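Local coordinates for phosphoserine aminotransferase (Bacillus circulans, PDB 2C0R), which catalyses the reversible, pyridoxal 5'-phosphate-dependent transfer of an amino group between phosphoserine and 2-oxoglutarate, and likewise handles phosphohydroxythreonine in vitamin B6 synthesis, at residues Met40-Ala45 against Asn234-Thr239; Val70-Gly75 against Ser202-Val207; Ser296-Thr301 against Ile338-Pro343. The protein carries 1 engineered substitution. All blocks are in the same frame, centred on the assembly; numbering follows the deposited sequence. Where two conformers were deposited one is given.

Interaction 1 of 3, residues Met40-Ala45 against Asn234-Thr239; sequences MSHRGA and NSLYNT. With PLP (pyridoxal-5'-phosphate), chain D.
His42 and Thr239 bring two loops together with their CA atoms 6.5 Å apart, His42 lying in a type I beta turn that runs from Ser41 to Gly44 just ahead of helix 45-61. The same turn contains an ST turn, in which Ser41 OG accepts the backbone N-H of Arg43. The second loop follows helix 227-232, which closes in a Schellman motif with Asn234 at its C-prime position.

The imidazole of His42 is sandwiched. CG of Arg43 lies over one face, offset toward the rim, while CA of Thr239 makes a CH-pi contact with the opposite face, 4.1 Å from the ring centroid. A chi1 of 61°, which places CG between the backbone N and the carbonyl carbon, turns the ring toward the second loop. At the ring edge a water lies in plane, 2.9 Å from His42 NE2. That water donates to Leu236 O at 2.8 Å, tying ring to backbone. Arg43, which probably binds glutamate as in related enzymes, bends at chi2 and chi3 so that its guanidinium is laid flat against Leu236, CB sitting over the centre of the group. The carbonyl O of His42 is buried beneath Leu236 CD2 at 3.8 Å and has no polar partner.

Beyond this packing, the loop completes a cofactor site shared between the two subunits of the homodimer. The phosphate belongs to the cofactor that Ala77, Ser78, Thr153 and Gln196 of the second subunit hold by hydrogen bonds. Asn238 ND2 donates to O3P at 2.9 Å. Thr239 grips O2P twice, through its backbone N at 2.9 Å and through OG1 at 2.7 Å.

Interaction 2 of 3, residues Val70-Gly75 against Ser202-Val207; sequences VLFIQG and SGVTVV
Ile73 reaches Val207 through two torsions: chi1 of -51° sets CG1 beside the backbone N, and an extended chi2 of -176° carries CD1 across to Val207 CG2, 3.8 Å away. Val207 meets it with the CG2 branch, which stands beside its own backbone N, and the two side chains slant across each other.

The strands that carry them are antiparallel neighbours at one end of the seven-stranded mixed sheet of the large domain, the sheet characteristic of fold-type I enzymes that use pyridoxal phosphate. Strand 205-210 runs against both of its neighbours, whereas the five strands beyond it are parallel to one another. Strand directions differ by 151° in these short segments. Two hydrogen-bonded pairs, Leu71 with Val207 and Ile73 with Thr205, flank the non-hydrogen-bonded pair of Phe72 with Val206. In the first, Leu71 N donates to Val207 O at 2.7 Å, and the return bond from Val207 N to Leu71 O is nearly straight. In the second, Ile73 N donates to Thr205 O at 2.9 Å, within the carbonyl plane.

Leu71, Ile73, Thr205 and Val207 share one face of the sheet, where helices 76-88 and 227-232 pack on them. Phe72 and Val206 share the other, under helix 45-61, lying side by side and pointing the same way. Val206 CG2 touches the edge of the phenyl ring at CE2, 4.2 Å away, and His51 adds an edge-to-face contact with the same ring. Past the strand end Gln74 points away from segment 202-207 and into the dimer interface, where its OE1 accepts from the backbone N of Gly75 of the second subunit. Beside the central pair, Phe72 CA approaches Thr205 O to 3.5 Å in a CA-H...O contact.

Interaction 3 of 3, residues Ser296-Thr301 against Ile338-Pro343; sequences SDMNIT and IYNAVP
The small antiparallel sheet of the C-terminal part of the chain supplies this contact, where the turn leading into strand 299-303 meets the loop that leaves the neighbouring strand 334-337. Ile338 N donates to Met298 O at 2.7 Å, prolonging the pairing of the strands by one bond. On the side chains, the amide of Asn299 is stood steeply against the Tyr339 ring, the two planes 77° apart. Its ND2 sends an almost straight hydrogen bond, lying in the amide plane, to Tyr339 OH at 3.0 Å. The hydroxyl in turn donates to Ala10 O, and Asn299 OD1 accepts from Asn151 of the cofactor pocket, so each group has a second hydrogen-bonding partner.

Met298 bends at chi2 and chi3 and brings SD to the edge of the same ring, 3.8 Å from CD2, a Met-aromatic contact. Ile338, with chi1 at 50°, directs CG1 toward Asp297 O at 3.3 Å. Its CD1 presses on Ile300 CD1 at 3.5 Å, closer than usual for two methyl groups. Ser296 OG holds the turn by accepting the backbone N-H groups of both Met298 and Asn299, in an ST turn and an ST motif.

Tyr339 lies beside Lys197, the lysine that carries the cofactor as a Schiff base in the enzyme, though it is not attached here, so the contact joins the small sheet to the active site. Helix 260-280 packs on Met298 and Ile300, helix 242-257 on Asn340, and helix 344-361 begins directly after Pro343.

How the interactions relate
Interactions 1 and 2 form one continuous region near the dimer interface, their centres 14 Å apart, and along the chain interaction 2 is nested within the loop closed by interaction 1. They meet where Ser235 OG lies 3.0 Å from Phe72 N, probably hydrogen-bonded to it. Interaction 3 follows later in the chain, on the opposite side of its centre: its nearest atoms are about 12 Å from interaction 2 and about 21 Å from interaction 1. Interaction 1 reaches the phosphate bound by the second subunit, while the side chains of Thr205 in interaction 2 and Tyr339 in interaction 3 come within about 5 Å and about 6 Å of a bound cofactor, probably the one in their own subunit's site.

Interaction 1 of 3, residues Met40-Ala45 against Asn234-Thr239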
ATOM      1  N   MET A  40     -12.472  -6.864   7.015  1.00 14.15           N
ATOM      2  CA  MET A  40     -13.795  -6.225   6.918  1.00 16.08           C
ATOM      3  C   MET A  40     -13.881  -5.406   5.639  1.00 15.61           C
ATOM      4  O   MET A  40     -12.863  -4.978   5.055  1.00 15.06           O
ATOM      5  CB  MET A  40     -13.947  -5.263   8.083  1.00 16.74           C
ATOM      6  CG  MET A  40     -13.940  -6.007   9.412  1.00 21.69           C
ATOM      7  SD  MET A  40     -14.324  -4.760  10.642  1.00 16.61           S
ATOM      8  CE  MET A  40     -14.110  -5.767  12.115  1.00 16.95           C
ATOM      9  N   SER A  41     -15.088  -5.144   5.175  1.00 13.67           N
ATOM     10  CA  SER A  41     -15.282  -4.356   3.980  1.00 14.88           C
ATOM     11  C   SER A  41     -14.817  -2.929   4.202  1.00 13.59           C
ATOM     12  O   SER A  41     -15.141  -2.334   5.242  1.00 12.94           O
ATOM     13  CB  SER A  41     -16.787  -4.330   3.671  1.00 14.59           C
ATOM     14  OG  SER A  41     -16.994  -3.518   2.497  1.00 17.09           O
ATOM     15  N   HIS A  42     -14.160  -2.379   3.195  1.00 11.93           N
ATOM     16  CA  HIS A  42     -13.789  -0.957   3.261  1.00 12.88           C
ATOM     17  C   HIS A  42     -14.992  -0.066   3.065  1.00 12.74           C
ATOM     18  O   HIS A  42     -14.861   1.132   3.353  1.00 13.97           O
ATOM     19  CB  HIS A  42     -12.689  -0.600   2.275  1.00 13.47           C
ATOM     20  CG  HIS A  42     -13.078  -0.848   0.857  1.00 14.54           C
ATOM     21  ND1 HIS A  42     -13.451  -2.106   0.426  1.00 19.98           N
ATOM     22  CD2 HIS A  42     -13.175  -0.028  -0.201  1.00 14.20           C
ATOM     23  CE1 HIS A  42     -13.748  -2.015  -0.868  1.00 20.05           C
ATOM     24  NE2 HIS A  42     -13.572  -0.759  -1.264  1.00 16.80           N
ATOM     25  N   ARG A  43     -16.127  -0.607   2.659  1.00 14.38           N
ATOM     26  CA  ARG A  43     -17.360   0.159   2.565  1.00 16.52           C
ATOM     27  C   ARG A  43     -18.327  -0.270   3.638  1.00 15.84           C
ATOM     28  O   ARG A  43     -19.511   0.086   3.593  1.00 18.41           O
ATOM     29  CB  ARG A  43     -18.017  -0.028   1.192  1.00 16.36           C
ATOM     30  CG  ARG A  43     -17.091   0.453   0.068  1.00 18.41           C
ATOM     31  CD  ARG A  43     -16.303   1.626   0.557  1.00 25.53           C
ATOM     32  NE  ARG A  43     -16.919   2.904   0.428  1.00 30.30           N
ATOM     33  CZ  ARG A  43     -17.074   3.611  -0.707  1.00 28.05           C
ATOM     34  NH1 ARG A  43     -16.691   3.209  -1.919  1.00 31.34           N
ATOM     35  NH2 ARG A  43     -17.658   4.791  -0.580  1.00 22.79           N
ATOM     36  N   GLY A  44     -17.852  -1.026   4.641  1.00 14.98           N
ATOM     37  CA  GLY A  44     -18.685  -1.274   5.807  1.00 14.25           C
ATOM     38  C   GLY A  44     -18.534  -0.207   6.875  1.00 13.62           C
ATOM     39  O   GLY A  44     -17.502   0.437   6.952  1.00 13.53           O
ATOM     40  N   ALA A  45     -19.527  -0.035   7.748  1.00 14.36           N
ATOM     41  CA  ALA A  45     -19.492   1.062   8.717  1.00 13.87           C
ATOM     42  C   ALA A  45     -18.371   0.934   9.732  1.00 12.81           C
ATOM     43  O   ALA A  45     -17.887   1.953  10.233  1.00 14.77           O
ATOM     44  CB  ALA A  45     -20.811   1.188   9.491  1.00 18.94           C
ATOM     45  N   ASN A 234     -13.392   9.918  -0.985  1.00 10.09           N
ATOM     46  CA  ASN A 234     -12.868   9.767   0.372  1.00 10.83           C
ATOM     47  C   ASN A 234     -11.821   8.672   0.489  1.00 10.43           C
ATOM     48  O   ASN A 234     -11.842   7.935   1.510  1.00 11.33           O
ATOM     49  CB  ASN A 234     -14.023   9.535   1.349  1.00 10.64           C
ATOM     50  CG  ASN A 234     -13.605   9.652   2.804  1.00 11.63           C
ATOM     51  OD1 ASN A 234     -12.623  10.359   3.156  1.00 12.57           O
ATOM     52  ND2 ASN A 234     -14.359   8.964   3.691  1.00 12.51           N
ATOM     53  N   SER A 235     -10.933   8.590  -0.470  1.00 10.37           N
ATOM     54  CA  SER A 235      -9.866   7.599  -0.500  1.00 11.24           C
ATOM     55  C   SER A 235     -10.397   6.182  -0.542  1.00 11.52           C
ATOM     56  O   SER A 235      -9.678   5.231  -0.241  1.00 14.18           O
ATOM     57  CB  SER A 235      -8.843   7.810   0.644  1.00 10.76           C
ATOM     58  OG  SER A 235      -8.333   9.128   0.583  1.00 12.34           O
ATOM     59  N   LEU A 236     -11.637   6.009  -0.951  1.00 11.47           N
ATOM     60  CA  LEU A 236     -12.226   4.676  -1.045  1.00 11.73           C
ATOM     61  C   LEU A 236     -12.652   4.325  -2.463  1.00 13.33           C
ATOM     62  O   LEU A 236     -13.455   3.398  -2.661  1.00 14.53           O
ATOM     63  CB  LEU A 236     -13.465   4.566  -0.137  1.00 11.89           C
ATOM     64  CG  LEU A 236     -13.168   4.755   1.365  1.00 11.80           C
ATOM     65  CD1 LEU A 236     -14.465   4.898   2.157  1.00 14.89           C
ATOM     66  CD2 LEU A 236     -12.328   3.639   1.958  1.00 12.24           C
ATOM     67  N   TYR A 237     -12.147   4.996  -3.473  1.00 11.57           N
ATOM     68  CA  TYR A 237     -12.465   4.624  -4.835  1.00 12.32           C
ATOM     69  C   TYR A 237     -12.115   3.176  -5.099  1.00 11.28           C
ATOM     70  O   TYR A 237     -12.879   2.461  -5.733  1.00 13.03           O
ATOM     71  CB  TYR A 237     -11.714   5.565  -5.820  1.00 13.46           C
ATOM     72  CG  TYR A 237     -11.918   5.070  -7.254  1.00 14.23           C
ATOM     73  CD1 TYR A 237     -13.090   5.323  -7.969  1.00 14.58           C
ATOM     74  CD2 TYR A 237     -10.903   4.357  -7.889  1.00 12.75           C
ATOM     75  CE1 TYR A 237     -13.226   4.843  -9.270  1.00 17.52           C
ATOM     76  CE2 TYR A 237     -11.042   3.875  -9.164  1.00 14.09           C
ATOM     77  CZ  TYR A 237     -12.211   4.120  -9.850  1.00 18.20           C
ATOM     78  OH  TYR A 237     -12.307   3.645 -11.155  1.00 19.49           O
ATOM     79  N   ASN A 238     -10.941   2.794  -4.631  1.00 11.61           N
ATOM     80  CA  ASN A 238     -10.570   1.378  -4.615  1.00 11.85           C
ATOM     81  C   ASN A 238     -10.254   0.945  -3.186  1.00 11.22           C
ATOM     82  O   ASN A 238     -10.478   1.703  -2.241  1.00 11.66           O
ATOM     83  CB  ASN A 238      -9.435   1.042  -5.565  1.00 11.34           C
ATOM     84  CG  ASN A 238      -8.090   1.446  -5.060  1.00 11.70           C
ATOM     85  OD1 ASN A 238      -7.923   2.386  -4.297  1.00 13.12           O
ATOM     86  ND2 ASN A 238      -7.077   0.683  -5.526  1.00 12.29           N
ATOM     87  N   THR A 239      -9.763  -0.281  -3.070  1.00 10.53           N
ATOM     88  CA  THR A 239      -9.572  -0.793  -1.710  1.00 11.35           C
ATOM     89  C   THR A 239      -8.417  -0.038  -1.053  1.00 11.64           C
ATOM     90  O   THR A 239      -7.311  -0.078  -1.573  1.00 11.74           O
ATOM     91  CB  THR A 239      -9.325  -2.312  -1.720  1.00 12.72           C
ATOM     92  OG1 THR A 239     -10.341  -2.893  -2.566  1.00 12.05           O
ATOM     93  CG2 THR A 239      -9.457  -2.809  -0.302  1.00 13.43           C
TER
HETATM   94  N1  PLP D 363     -10.142  -6.527 -10.337  1.00 11.32           N
HETATM   95  C2  PLP D 363     -10.926  -7.485  -9.768  1.00 11.44           C
HETATM   96  C2A PLP D 363     -11.222  -8.779 -10.490  1.00 15.43           C
HETATM   97  C3  PLP D 363     -11.385  -7.252  -8.476  1.00 12.07           C
HETATM   98  O3  PLP D 363     -12.130  -8.242  -7.932  1.00 15.52           O
HETATM   99  C4  PLP D 363     -11.018  -6.131  -7.764  1.00 13.62           C
HETATM  100  C4A PLP D 363     -11.473  -5.808  -6.321  1.00 17.85           C
HETATM  101  C5  PLP D 363     -10.271  -5.181  -8.401  1.00 12.37           C
HETATM  102  C6  PLP D 363      -9.802  -5.402  -9.669  1.00 11.34           C
HETATM  103  C5A PLP D 363      -9.945  -3.831  -7.756  1.00 12.34           C
HETATM  104  O4P PLP D 363      -8.894  -3.988  -6.784  1.00 11.66           O
HETATM  105  P   PLP D 363      -8.328  -2.789  -5.927  1.00 11.65           P
HETATM  106  O1P PLP D 363      -7.162  -3.357  -5.172  1.00 12.51           O
HETATM  107  O2P PLP D 363      -9.471  -2.334  -5.052  1.00 12.06           O
HETATM  108  O3P PLP D 363      -7.920  -1.723  -6.909  1.00 11.88           O
HETATM  109  O   HOH W   1     -14.284   0.855  -3.526  1.00 26.44           O

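Interaction 2 of 3, residues Val70-Gly75 against Ser202-Val207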
ATOM      1  N   VAL A  70      -7.850  15.169   4.212  1.00 13.09           N
ATOM      2  CA  VAL A  70      -6.836  14.150   4.441  1.00 11.99           C
ATOM      3  C   VAL A  70      -7.131  12.967   3.509  1.00 11.75           C
ATOM      4  O   VAL A  70      -8.208  12.386   3.593  1.00 13.87           O
ATOM      5  CB  VAL A  70      -6.815  13.697   5.905  1.00 12.84           C
ATOM      6  CG1 VAL A  70      -5.817  12.581   6.132  1.00 14.27           C
ATOM      7  CG2 VAL A  70      -6.563  14.888   6.820  1.00 14.51           C
ATOM      8  N   LEU A  71      -6.169  12.671   2.642  1.00 11.82           N
ATOM      9  CA  LEU A  71      -6.244  11.538   1.763  1.00 12.14           C
ATOM     10  C   LEU A  71      -5.284  10.448   2.207  1.00 10.40           C
ATOM     11  O   LEU A  71      -4.219  10.761   2.720  1.00 12.72           O
ATOM     12  CB  LEU A  71      -5.879  11.968   0.318  1.00 12.48           C
ATOM     13  CG  LEU A  71      -6.618  13.186  -0.197  1.00 12.06           C
ATOM     14  CD1 LEU A  71      -6.079  13.550  -1.583  1.00 12.42           C
ATOM     15  CD2 LEU A  71      -8.131  12.998  -0.228  1.00 14.46           C
ATOM     16  N   PHE A  72      -5.651   9.212   1.942  1.00 10.76           N
ATOM     17  CA  PHE A  72      -4.763   8.085   2.152  1.00 11.05           C
ATOM     18  C   PHE A  72      -4.516   7.469   0.782  1.00 11.38           C
ATOM     19  O   PHE A  72      -5.474   6.966   0.141  1.00 12.10           O
ATOM     20  CB  PHE A  72      -5.383   7.069   3.080  1.00 11.44           C
ATOM     21  CG  PHE A  72      -5.688   7.641   4.462  1.00 11.18           C
ATOM     22  CD1 PHE A  72      -6.985   7.623   4.956  1.00 13.48           C
ATOM     23  CD2 PHE A  72      -4.640   8.188   5.198  1.00 15.71           C
ATOM     24  CE1 PHE A  72      -7.314   8.142   6.198  1.00 14.93           C
ATOM     25  CE2 PHE A  72      -4.977   8.730   6.414  1.00 14.87           C
ATOM     26  CZ  PHE A  72      -6.284   8.744   6.894  1.00 15.26           C
ATOM     27  N   ILE A  73      -3.280   7.526   0.346  1.00 10.69           N
ATOM     28  CA  ILE A  73      -2.885   7.083  -0.998  1.00 11.14           C
ATOM     29  C   ILE A  73      -1.818   6.024  -0.887  1.00 11.40           C
ATOM     30  O   ILE A  73      -0.941   6.171  -0.017  1.00 12.39           O
ATOM     31  CB  ILE A  73      -2.429   8.284  -1.833  1.00 11.84           C
ATOM     32  CG1 ILE A  73      -3.475   9.388  -1.776  1.00 12.51           C
ATOM     33  CG2 ILE A  73      -2.091   7.825  -3.232  1.00 13.19           C
ATOM     34  CD1 ILE A  73      -3.244  10.637  -2.634  1.00 11.96           C
ATOM     35  N   GLN A  74      -1.861   4.999  -1.720  1.00 12.21           N
ATOM     36  CA  GLN A  74      -0.794   4.011  -1.714  1.00 12.49           C
ATOM     37  C   GLN A  74       0.349   4.528  -2.571  1.00 11.74           C
ATOM     38  O   GLN A  74       0.209   5.496  -3.330  1.00 14.53           O
ATOM     39  CB  GLN A  74      -1.309   2.646  -2.202  1.00 11.49           C
ATOM     40  CG  GLN A  74      -2.427   2.071  -1.339  1.00 12.62           C
ATOM     41  CD  GLN A  74      -2.891   0.734  -1.850  1.00 10.97           C
ATOM     42  OE1 GLN A  74      -2.066  -0.136  -2.005  1.00 12.07           O
ATOM     43  NE2 GLN A  74      -4.210   0.586  -2.104  1.00 12.84           N
ATOM     44  N   GLY A  75       1.472   3.794  -2.447  1.00 12.82           N
ATOM     45  CA  GLY A  75       2.604   4.000  -3.323  1.00 12.38           C
ATOM     46  C   GLY A  75       3.768   4.771  -2.727  1.00 13.35           C
ATOM     47  O   GLY A  75       4.765   5.006  -3.455  1.00 12.57           O
ATOM     48  N   SER A 202       3.602   1.027   7.317  1.00 28.66           N
ATOM     49  CA  SER A 202       4.081   1.155   5.937  1.00 24.98           C
ATOM     50  C   SER A 202       2.940   0.870   4.964  1.00 20.39           C
ATOM     51  O   SER A 202       2.027   0.147   5.367  1.00 31.03           O
ATOM     52  CB  SER A 202       5.250   0.220   5.628  1.00 39.25           C
ATOM     53  OG  SER A 202       5.796   0.458   4.349  1.00 42.91           O
ATOM     54  N   GLY A 203       2.964   1.436   3.779  1.00 15.86           N
ATOM     55  CA  GLY A 203       1.918   1.101   2.808  1.00 15.43           C
ATOM     56  C   GLY A 203       0.851   2.173   2.742  1.00 13.16           C
ATOM     57  O   GLY A 203      -0.054   2.018   1.947  1.00 15.59           O
ATOM     58  N   VAL A 204       0.942   3.195   3.579  1.00 11.48           N
ATOM     59  CA  VAL A 204      -0.010   4.279   3.463  1.00 13.39           C
ATOM     60  C   VAL A 204       0.791   5.600   3.330  1.00 11.04           C
ATOM     61  O   VAL A 204       1.763   5.800   4.068  1.00 11.46           O
ATOM     62  CB  VAL A 204      -0.888   4.492   4.708  0.50 20.44           C
ATOM     63  CG1 VAL A 204      -2.110   5.330   4.323  0.50 21.79           C
ATOM     64  CG2 VAL A 204      -1.277   3.185   5.361  0.50 19.32           C
ATOM     65  N   THR A 205       0.372   6.439   2.431  1.00 10.56           N
ATOM     66  CA  THR A 205       0.908   7.805   2.347  1.00 10.47           C
ATOM     67  C   THR A 205      -0.221   8.735   2.730  1.00 11.01           C
ATOM     68  O   THR A 205      -1.342   8.650   2.186  1.00 13.07           O
ATOM     69  CB  THR A 205       1.401   8.058   0.907  1.00 12.36           C
ATOM     70  OG1 THR A 205       2.364   7.041   0.591  1.00 13.60           O
ATOM     71  CG2 THR A 205       2.101   9.403   0.798  1.00 14.82           C
ATOM     72  N   VAL A 206       0.063   9.628   3.663  1.00 10.38           N
ATOM     73  CA  VAL A 206      -0.897  10.651   4.061  1.00 10.81           C
ATOM     74  C   VAL A 206      -0.675  11.868   3.200  1.00 10.59           C
ATOM     75  O   VAL A 206       0.456  12.320   3.112  1.00 12.57           O
ATOM     76  CB  VAL A 206      -0.663  11.016   5.536  1.00 12.40           C
ATOM     77  CG1 VAL A 206      -1.548  12.203   5.897  1.00 15.96           C
ATOM     78  CG2 VAL A 206      -0.942   9.804   6.381  1.00 16.40           C
ATOM     79  N   VAL A 207      -1.728  12.311   2.547  1.00 12.08           N
ATOM     80  CA  VAL A 207      -1.672  13.501   1.701  1.00 12.75           C
ATOM     81  C   VAL A 207      -2.739  14.470   2.170  1.00 14.01           C
ATOM     82  O   VAL A 207      -3.921  14.100   2.187  1.00 17.08           O
ATOM     83  CB  VAL A 207      -1.874  13.156   0.218  1.00 14.18           C
ATOM     84  CG1 VAL A 207      -1.885  14.418  -0.647  1.00 20.66           C
ATOM     85  CG2 VAL A 207      -0.813  12.191  -0.238  1.00 16.68           C
TER

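Interaction 3 of 3, residues Ser296-Thr301 against Ile338-Pro343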
ATOM      1  N   SER A 296      18.542  18.466  11.984  1.00 13.25           N
ATOM      2  CA  SER A 296      17.262  17.799  12.190  1.00 12.82           C
ATOM      3  C   SER A 296      17.105  17.245  13.590  1.00 13.04           C
ATOM      4  O   SER A 296      18.048  16.728  14.175  1.00 12.75           O
ATOM      5  CB  SER A 296      17.199  16.645  11.191  1.00 13.15           C
ATOM      6  OG  SER A 296      16.035  15.852  11.397  1.00 11.83           O
ATOM      7  N   ASP A 297      15.881  17.325  14.089  1.00 11.89           N
ATOM      8  CA  ASP A 297      15.520  16.670  15.338  1.00 12.64           C
ATOM      9  C   ASP A 297      14.954  15.281  15.061  1.00 11.70           C
ATOM     10  O   ASP A 297      14.579  14.642  16.038  1.00 13.05           O
ATOM     11  CB  ASP A 297      14.498  17.436  16.161  1.00 13.64           C
ATOM     12  CG  ASP A 297      15.168  18.483  17.055  1.00 15.14           C
ATOM     13  OD1 ASP A 297      16.403  18.672  16.992  1.00 15.34           O
ATOM     14  OD2 ASP A 297      14.447  19.139  17.821  1.00 19.05           O
ATOM     15  N   MET A 298      14.896  14.842  13.828  1.00 11.02           N
ATOM     16  CA  MET A 298      14.364  13.530  13.482  1.00 11.20           C
ATOM     17  C   MET A 298      15.465  12.574  13.037  1.00 10.37           C
ATOM     18  O   MET A 298      15.364  11.383  13.284  1.00 11.92           O
ATOM     19  CB  MET A 298      13.341  13.643  12.329  1.00 12.36           C
ATOM     20  CG  MET A 298      12.087  14.431  12.738  1.00 12.17           C
ATOM     21  SD  MET A 298      10.901  13.405  13.621  1.00 14.31           S
ATOM     22  CE  MET A 298      11.268  13.807  15.334  1.00 17.02           C
ATOM     23  N   ASN A 299      16.453  13.065  12.294  1.00 12.71           N
ATOM     24  CA  ASN A 299      17.533  12.205  11.791  1.00 12.73           C
ATOM     25  C   ASN A 299      18.856  12.925  12.073  1.00 12.58           C
ATOM     26  O   ASN A 299      19.147  13.913  11.418  1.00 13.23           O
ATOM     27  CB  ASN A 299      17.421  11.870  10.284  1.00 12.61           C
ATOM     28  CG  ASN A 299      16.034  11.378   9.908  1.00 11.77           C
ATOM     29  OD1 ASN A 299      15.165  12.160   9.527  1.00 12.36           O
ATOM     30  ND2 ASN A 299      15.855  10.062  10.009  1.00 11.60           N
ATOM     31  N   ILE A 300      19.582  12.396  13.051  1.00 11.27           N
ATOM     32  CA  ILE A 300      20.847  13.023  13.423  1.00 11.93           C
ATOM     33  C   ILE A 300      21.987  12.307  12.762  1.00 12.43           C
ATOM     34  O   ILE A 300      22.231  11.129  12.980  1.00 13.16           O
ATOM     35  CB  ILE A 300      20.990  12.976  14.938  1.00 12.83           C
ATOM     36  CG1 ILE A 300      19.848  13.741  15.604  1.00 14.77           C
ATOM     37  CG2 ILE A 300      22.375  13.447  15.335  1.00 15.41           C
ATOM     38  CD1 ILE A 300      19.989  13.843  17.114  1.00 14.83           C
ATOM     39  N   THR A 301      22.694  13.059  11.924  1.00 12.80           N
ATOM     40  CA  THR A 301      23.761  12.413  11.152  1.00 12.86           C
ATOM     41  C   THR A 301      25.096  12.882  11.675  1.00 12.80           C
ATOM     42  O   THR A 301      25.294  14.031  12.081  1.00 15.69           O
ATOM     43  CB  THR A 301      23.586  12.722   9.665  1.00 13.19           C
ATOM     44  OG1 THR A 301      23.455  14.156   9.544  1.00 14.08           O
ATOM     45  CG2 THR A 301      22.292  12.077   9.140  1.00 12.84           C
ATOM     46  N   ILE A 338      15.227   9.388  15.144  1.00 12.30           N
ATOM     47  CA  ILE A 338      14.682   9.548  16.489  1.00 11.75           C
ATOM     48  C   ILE A 338      13.273  10.109  16.424  1.00 11.67           C
ATOM     49  O   ILE A 338      12.844  10.997  17.159  1.00 13.10           O
ATOM     50  CB  ILE A 338      15.605  10.408  17.369  1.00 10.98           C
ATOM     51  CG1 ILE A 338      15.995  11.711  16.658  1.00 12.78           C
ATOM     52  CG2 ILE A 338      16.837   9.616  17.795  1.00 13.32           C
ATOM     53  CD1 ILE A 338      16.768  12.616  17.653  1.00 19.58           C
ATOM     54  N   TYR A 339      12.523   9.507  15.471  1.00 11.07           N
ATOM     55  CA  TYR A 339      11.128   9.817  15.283  1.00 10.89           C
ATOM     56  C   TYR A 339      10.328   9.749  16.568  1.00 10.96           C
ATOM     57  O   TYR A 339      10.834   9.235  17.556  1.00 12.54           O
ATOM     58  CB  TYR A 339      10.524   8.783  14.312  1.00 12.30           C
ATOM     59  CG  TYR A 339      11.270   8.765  13.004  1.00 11.76           C
ATOM     60  CD1 TYR A 339      11.867   7.612  12.532  1.00 12.40           C
ATOM     61  CD2 TYR A 339      11.363   9.906  12.228  1.00 12.79           C
ATOM     62  CE1 TYR A 339      12.534   7.569  11.345  1.00 13.14           C
ATOM     63  CE2 TYR A 339      12.038   9.897  11.012  1.00 13.65           C
ATOM     64  CZ  TYR A 339      12.626   8.739  10.597  1.00 13.26           C
ATOM     65  OH  TYR A 339      13.288   8.690   9.397  1.00 14.04           O
ATOM     66  N   ASN A 340       9.094  10.278  16.523  1.00 11.57           N
ATOM     67  CA  ASN A 340       8.318  10.415  17.746  1.00 11.88           C
ATOM     68  C   ASN A 340       8.338   9.219  18.688  1.00 12.77           C
ATOM     69  O   ASN A 340       8.543   9.400  19.890  1.00 12.65           O
ATOM     70  CB  ASN A 340       6.817  10.640  17.522  1.00 13.06           C
ATOM     71  CG  ASN A 340       6.446  11.946  16.835  1.00 12.26           C
ATOM     72  OD1 ASN A 340       7.250  12.859  16.691  1.00 13.38           O
ATOM     73  ND2 ASN A 340       5.195  12.021  16.365  1.00 13.99           N
ATOM     74  N   ALA A 341       8.158   8.014  18.163  1.00 10.84           N
ATOM     75  CA  ALA A 341       8.014   6.832  18.986  1.00 12.16           C
ATOM     76  C   ALA A 341       9.348   6.290  19.474  1.00 11.48           C
ATOM     77  O   ALA A 341       9.306   5.420  20.359  1.00 13.15           O
ATOM     78  CB  ALA A 341       7.292   5.720  18.222  1.00 12.40           C
ATOM     79  N   VAL A 342      10.485   6.784  19.040  1.00 11.43           N
ATOM     80  CA  VAL A 342      11.773   6.331  19.610  1.00 11.57           C
ATOM     81  C   VAL A 342      11.841   6.882  21.029  1.00 12.57           C
ATOM     82  O   VAL A 342      11.758   8.111  21.208  1.00 13.14           O
ATOM     83  CB  VAL A 342      12.936   6.826  18.732  1.00 12.30           C
ATOM     84  CG1 VAL A 342      14.241   6.433  19.415  1.00 13.33           C
ATOM     85  CG2 VAL A 342      12.843   6.244  17.323  1.00 11.94           C
ATOM     86  N   PRO A 343      11.941   6.053  22.054  1.00 12.51           N
ATOM     87  CA  PRO A 343      11.893   6.521  23.427  1.00 14.21           C
ATOM     88  C   PRO A 343      13.183   7.231  23.835  1.00 14.72           C
ATOM     89  O   PRO A 343      14.267   6.994  23.330  1.00 14.03           O
ATOM     90  CB  PRO A 343      11.747   5.226  24.241  1.00 17.23           C
ATOM     91  CG  PRO A 343      11.206   4.223  23.260  1.00 15.88           C
ATOM     92  CD  PRO A 343      11.969   4.568  22.004  1.00 14.92           C
TER
HETATM   93  O   HOH W   2      13.580  13.339  18.331  1.00 16.77           O